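Local coordinates for protein probable thioesterase (Thermus thermophilus, PDB 1Z54) that probably hydrolyses fatty acyl-CoA thioesters, as a hotdog-fold member of the 4-hydroxybenzoyl-CoA thioesterase family, at residues 40-45 with 120-125; 27-32 with 57-62. One frame throughout, in Å; residues are numbered along the deposited sequence.

Contact 1: 40-45 with 120-125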
loop_
_atom_site.group_PDB
_atom_site.type_symbol
_atom_site.label_atom_id
_atom_site.label_comp_id
_atom_site.label_asym_id
_atom_site.label_seq_id
_atom_site.Cartn_x
_atom_site.Cartn_y
_atom_site.Cartn_z
ATOM N N ALA A 40 24.094 -11.641 -0.542
ATOM C CA ALA A 40 24.771 -12.681 -1.302
ATOM C C ALA A 40 25.596 -12.083 -2.441
ATOM O O ALA A 40 26.180 -12.810 -3.242
ATOM C CB ALA A 40 23.753 -13.656 -1.864
ATOM N N GLY A 41 25.642 -10.755 -2.507
ATOM C CA GLY A 41 26.385 -10.097 -3.568
ATOM C C GLY A 41 25.584 -10.022 -4.858
ATOM O O GLY A 41 26.144 -9.873 -5.945
ATOM N N LEU A 42 24.265 -10.137 -4.745
ATOM C CA LEU A 42 23.395 -10.067 -5.914
ATOM C C LEU A 42 22.290 -9.035 -5.702
ATOM O O LEU A 42 21.102 -9.353 -5.823
ATOM C CB LEU A 42 22.773 -11.439 -6.199
ATOM C CG LEU A 42 23.652 -12.556 -6.773
ATOM C CD1 LEU A 42 24.903 -12.752 -5.931
ATOM C CD2 LEU A 42 22.834 -13.839 -6.813
ATOM N N PRO A 43 22.667 -7.785 -5.379
ATOM C CA PRO A 43 21.670 -6.727 -5.156
ATOM C C PRO A 43 20.649 -6.771 -6.295
ATOM O O PRO A 43 21.019 -6.664 -7.459
ATOM C CB PRO A 43 22.518 -5.449 -5.135
ATOM C CG PRO A 43 23.713 -5.807 -6.012
ATOM C CD PRO A 43 24.017 -7.210 -5.541
ATOM N N TYR A 44 19.375 -6.949 -5.947
ATOM C CA TYR A 44 18.306 -7.080 -6.934
ATOM C C TYR A 44 18.121 -5.931 -7.921
ATOM O O TYR A 44 17.680 -6.151 -9.054
ATOM C CB TYR A 44 16.962 -7.366 -6.242
ATOM C CG TYR A 44 15.909 -7.876 -7.206
ATOM C CD1 TYR A 44 16.099 -9.072 -7.894
ATOM C CD2 TYR A 44 14.767 -7.127 -7.494
ATOM C CE1 TYR A 44 15.190 -9.507 -8.852
ATOM C CE2 TYR A 44 13.847 -7.555 -8.455
ATOM C CZ TYR A 44 14.071 -8.742 -9.132
ATOM O OH TYR A 44 13.204 -9.151 -10.116
ATOM N N HIS A 45 18.441 -4.712 -7.509
ATOM C CA HIS A 45 18.282 -3.588 -8.415
ATOM C C HIS A 45 19.279 -3.728 -9.560
ATOM O O HIS A 45 18.970 -3.385 -10.700
ATOM C CB HIS A 45 18.469 -2.260 -7.671
ATOM C CG HIS A 45 19.815 -2.091 -7.041
ATOM N ND1 HIS A 45 20.830 -1.374 -7.637
ATOM C CD2 HIS A 45 20.307 -2.523 -5.854
ATOM C CE1 HIS A 45 21.886 -1.365 -6.844
ATOM N NE2 HIS A 45 21.596 -2.055 -5.755
ATOM N N GLU A 120 24.250 -17.785 -15.913
ATOM C CA GLU A 120 25.343 -18.473 -15.230
ATOM C C GLU A 120 25.922 -17.842 -13.973
ATOM O O GLU A 120 25.965 -18.481 -12.923
ATOM C CB GLU A 120 26.477 -18.740 -16.217
ATOM C CG GLU A 120 26.098 -19.690 -17.333
ATOM C CD GLU A 120 25.508 -20.986 -16.811
ATOM O OE1 GLU A 120 26.074 -21.548 -15.844
ATOM O OE2 GLU A 120 24.483 -21.442 -17.368
ATOM N N ASP A 121 26.378 -16.598 -14.067
ATOM C CA ASP A 121 26.973 -15.946 -12.908
ATOM C C ASP A 121 26.025 -15.847 -11.716
ATOM O O ASP A 121 26.459 -15.938 -10.569
ATOM C CB ASP A 121 27.490 -14.550 -13.273
ATOM C CG ASP A 121 26.375 -13.575 -13.598
ATOM O OD1 ASP A 121 26.595 -12.355 -13.443
ATOM O OD2 ASP A 121 25.288 -14.021 -14.021
ATOM N N ILE A 122 24.735 -15.663 -11.977
ATOM C CA ILE A 122 23.762 -15.571 -10.896
ATOM C C ILE A 122 23.451 -16.971 -10.358
ATOM O O ILE A 122 23.268 -17.168 -9.145
ATOM C CB ILE A 122 22.450 -14.917 -11.380
ATOM C CG1 ILE A 122 22.720 -13.462 -11.780
ATOM C CG2 ILE A 122 21.386 -15.003 -10.288
ATOM C CD1 ILE A 122 21.511 -12.743 -12.396
ATOM N N TYR A 123 23.381 -17.934 -11.270
ATOM C CA TYR A 123 23.104 -19.316 -10.898
ATOM C C TYR A 123 24.219 -19.813 -9.986
ATOM O O TYR A 123 23.972 -20.385 -8.929
ATOM C CB TYR A 123 23.029 -20.200 -12.147
ATOM C CG TYR A 123 22.793 -21.662 -11.830
ATOM C CD1 TYR A 123 21.534 -22.119 -11.438
ATOM C CD2 TYR A 123 23.846 -22.580 -11.868
ATOM C CE1 TYR A 123 21.329 -23.451 -11.085
ATOM C CE2 TYR A 123 23.650 -23.914 -11.520
ATOM C CZ TYR A 123 22.391 -24.342 -11.129
ATOM O OH TYR A 123 22.200 -25.657 -10.774
ATOM N N ARG A 124 25.451 -19.573 -10.412
ATOM C CA ARG A 124 26.635 -19.982 -9.671
ATOM C C ARG A 124 26.629 -19.450 -8.233
ATOM O O ARG A 124 26.853 -20.202 -7.277
ATOM C CB ARG A 124 27.869 -19.488 -10.429
ATOM C CG ARG A 124 29.206 -19.948 -9.900
ATOM C CD ARG A 124 30.276 -19.621 -10.927
ATOM N NE ARG A 124 30.280 -18.199 -11.264
ATOM C CZ ARG A 124 30.811 -17.692 -12.374
ATOM N NH1 ARG A 124 30.768 -16.384 -12.591
ATOM N NH2 ARG A 124 31.372 -18.491 -13.273
ATOM N N ALA A 125 26.354 -18.157 -8.079
ATOM C CA ALA A 125 26.331 -17.541 -6.755
ATOM C C ALA A 125 25.201 -18.085 -5.871
ATOM O O ALA A 125 25.400 -18.344 -4.675
ATOM C CB ALA A 125 26.210 -16.027 -6.894
#
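Leu-42, in the turn that leads out of helix 24-39, lays its two methyl groups on Ala-125 and Ile-122 of the C-terminal helix 120-129. Two residues earlier, Ala-40 packs on Leu-129 of the same helix. Gly-41 then closes helix 24-39 in a Schellman motif: its positive phi of 82° takes the chain out of the helix while two bonds return to the last helical turn. At Leu-42, with chi1 at -72°, CG stands opposite the carbonyl carbon, and the isobutyl fork opens onto helix 120-129. CD1 sits 3.7 Å from Ala-125 CB, and CD2 reaches the same Ala-125 CB at 4.0 Å, so that one methyl rests between the two prongs. CD2 also meets Ile-122 CG2, at 3.9 Å, where the two side chains cross obliquely; Leu-126 adds to the apolar patch around Leu-42. In hotdog-fold terms, the turn at the end of the long central helix is here covered by a C-terminal helix. Ile-122 has a second set of neighbours, Val-52 and Phe-54 of strand 52-63, and it also touches Arg-50, which forms a salt bridge with Asp-121. Pro-43 next takes the N-cap position of helix 44-48. Tyr-44, the first residue of that helix, packs on Phe-53 and hydrogen-bonds through OH with the backbone N of Phe-54.

Contact 2: 27-32 with 57-62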
loop_
_atom_site.group_PDB
_atom_site.type_symbol
_atom_site.label_atom_id
_atom_site.label_comp_id
_atom_site.label_asym_id
_atom_site.label_seq_id
_atom_site.Cartn_x
_atom_site.Cartn_y
_atom_site.Cartn_z
ATOM N N VAL A 27 4.962 -8.105 1.407
ATOM C CA VAL A 27 5.921 -7.023 1.237
ATOM C C VAL A 27 7.119 -7.274 2.165
ATOM O O VAL A 27 8.271 -7.059 1.776
ATOM C CB VAL A 27 5.275 -5.649 1.542
ATOM C CG1 VAL A 27 6.333 -4.562 1.580
ATOM C CG2 VAL A 27 4.242 -5.316 0.455
ATOM N N TYR A 28 6.839 -7.732 3.384
ATOM C CA TYR A 28 7.897 -8.048 4.346
ATOM C C TYR A 28 8.746 -9.179 3.769
ATOM O O TYR A 28 9.969 -9.165 3.883
ATOM C CB TYR A 28 7.305 -8.511 5.676
ATOM C CG TYR A 28 6.633 -7.446 6.513
ATOM C CD1 TYR A 28 5.979 -7.794 7.699
ATOM C CD2 TYR A 28 6.659 -6.098 6.151
ATOM C CE1 TYR A 28 5.371 -6.841 8.497
ATOM C CE2 TYR A 28 6.049 -5.128 6.954
ATOM C CZ TYR A 28 5.408 -5.513 8.132
ATOM O OH TYR A 28 4.826 -4.586 8.983
ATOM N N LEU A 29 8.095 -10.162 3.148
ATOM C CA LEU A 29 8.819 -11.277 2.535
ATOM C C LEU A 29 9.723 -10.769 1.412
ATOM O O LEU A 29 10.851 -11.233 1.248
ATOM C CB LEU A 29 7.846 -12.319 1.960
ATOM C CG LEU A 29 6.929 -13.050 2.953
ATOM C CD1 LEU A 29 6.293 -14.254 2.280
ATOM C CD2 LEU A 29 7.737 -13.508 4.165
ATOM N N GLU A 30 9.208 -9.828 0.627
ATOM C CA GLU A 30 9.965 -9.261 -0.480
ATOM C C GLU A 30 11.187 -8.510 0.045
ATOM O O GLU A 30 12.281 -8.644 -0.491
ATOM C CB GLU A 30 9.075 -8.321 -1.304
ATOM C CG GLU A 30 9.800 -7.588 -2.447
ATOM C CD GLU A 30 8.864 -6.676 -3.247
ATOM O OE1 GLU A 30 8.491 -7.034 -4.387
ATOM O OE2 GLU A 30 8.490 -5.606 -2.721
ATOM N N ALA A 31 10.998 -7.724 1.097
ATOM C CA ALA A 31 12.105 -6.972 1.676
ATOM C C ALA A 31 13.203 -7.935 2.130
ATOM O O ALA A 31 14.386 -7.695 1.877
ATOM C CB ALA A 31 11.612 -6.134 2.853
ATOM N N ALA A 32 12.802 -9.028 2.784
ATOM C CA ALA A 32 13.743 -10.034 3.275
ATOM C C ALA A 32 14.430 -10.727 2.109
ATOM O O ALA A 32 15.640 -10.953 2.136
ATOM C CB ALA A 32 13.014 -11.060 4.133
ATOM N N VAL A 57 5.662 -16.406 -8.961
ATOM C CA VAL A 57 4.654 -17.207 -9.650
ATOM C C VAL A 57 3.713 -17.834 -8.635
ATOM O O VAL A 57 2.613 -18.251 -8.972
ATOM C CB VAL A 57 5.282 -18.301 -10.534
ATOM C CG1 VAL A 57 6.012 -17.654 -11.690
ATOM C CG2 VAL A 57 6.220 -19.165 -9.717
ATOM N N GLU A 58 4.154 -17.907 -7.383
ATOM C CA GLU A 58 3.295 -18.441 -6.330
ATOM C C GLU A 58 3.685 -17.928 -4.955
ATOM O O GLU A 58 4.865 -17.811 -4.630
ATOM C CB GLU A 58 3.297 -19.972 -6.306
ATOM C CG GLU A 58 2.272 -20.520 -5.318
ATOM C CD GLU A 58 2.343 -22.020 -5.156
ATOM O OE1 GLU A 58 1.522 -22.567 -4.384
ATOM O OE2 GLU A 58 3.217 -22.649 -5.794
ATOM N N LEU A 59 2.675 -17.627 -4.151
ATOM C CA LEU A 59 2.887 -17.123 -2.800
ATOM C C LEU A 59 2.069 -17.969 -1.834
ATOM O O LEU A 59 0.988 -18.455 -2.174
ATOM C CB LEU A 59 2.442 -15.658 -2.705
ATOM C CG LEU A 59 2.290 -15.045 -1.307
ATOM C CD1 LEU A 59 3.658 -14.898 -0.649
ATOM C CD2 LEU A 59 1.610 -13.679 -1.419
ATOM N N GLY A 60 2.596 -18.147 -0.631
ATOM C CA GLY A 60 1.897 -18.917 0.375
ATOM C C GLY A 60 2.248 -18.375 1.741
ATOM O O GLY A 60 3.423 -18.201 2.056
ATOM N N LEU A 61 1.234 -18.098 2.551
ATOM C CA LEU A 61 1.464 -17.571 3.884
ATOM C C LEU A 61 0.518 -18.149 4.914
ATOM O O LEU A 61 -0.687 -18.258 4.680
ATOM C CB LEU A 61 1.339 -16.041 3.889
ATOM C CG LEU A 61 2.618 -15.234 3.647
ATOM C CD1 LEU A 61 2.263 -13.863 3.109
ATOM C CD2 LEU A 61 3.416 -15.119 4.949
ATOM N N THR A 62 1.081 -18.519 6.060
ATOM C CA THR A 62 0.292 -19.049 7.162
ATOM C C THR A 62 0.541 -18.114 8.331
ATOM O O THR A 62 1.675 -17.948 8.780
ATOM C CB THR A 62 0.711 -20.486 7.526
ATOM O OG1 THR A 62 0.470 -21.342 6.404
ATOM C CG2 THR A 62 -0.084 -20.995 8.733
#
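Leu-29 CD1 is the methyl on which both strand leucines converge: it lies 4.0 Å from Leu-59 CD1 and an equal 4.0 Å from Leu-61 CD2. Leu-61 presents its whole branch, since its CG (4.0 Å) and its CD1 (4.1 Å) come almost as near to Leu-29 CD1, and the two leucines face each other tip to tip. Leu-59 instead slants across the end of Leu-29. These two strand residues flank Gly-60, and both send their side chains from the same sheet face toward the helix. Leu-29 extends to meet them, its CG opposite the carbonyl carbon and chi2 of -166° pushing CD1 out to the far end. Such reach suits a wide spacing, for the closest CA atoms across the contact, those of Leu-29 and Leu-61, are 9.8 Å apart. A chi1 of -91°, some 30° from a staggered value, accompanies the placing of the Leu-61 branch against Leu-29 CD1. All three leucines are buried.

Further out, strand 98-111 holds the leucine-bearing strand on one side, through backbone hydrogen bonds between Gly-60 and Phe-104 and between Thr-62 and Glu-102, and through a classic beta bulge in which Val-57 and Glu-58 both face Arg-106. Along the other edge, the strand pairs antiparallel with a strand of the third subunit, which carries the sheet across the interface. On the helix, Ala-32 packs on Thr-5 of strand 3-8, while Glu-30 OE1 hydrogen-bonds with His-21 NE2 of the third subunit. A long helix against an antiparallel sheet is the hotdog fold, and sheets joined edge to edge are the hotdog dimer, here part of a four-chain assembly.

How the contacts relate
Contacts 1 and 2 lie 20 Å apart between centres, with nearest atoms about 7 Å apart and no touch. Their segments alternate along the chain: helix 24-39 supplies one side of contact 2 and ends in the turn of contact 1, and helix 44-48 follows, leading to strand 52-63 of contact 2, so that this strand is common ground for the two. Contact 2 is buried near the middle of the chain, 6 Å from its centre; contact 1, at 15 Å, is partly buried. Both adjoin the second subunit. A glycerol, probably from the crystallisation liquor, hydrogen-bonds to Glu-30 OE1 in segment 27-32, beside the interfaces with the second and third subunits.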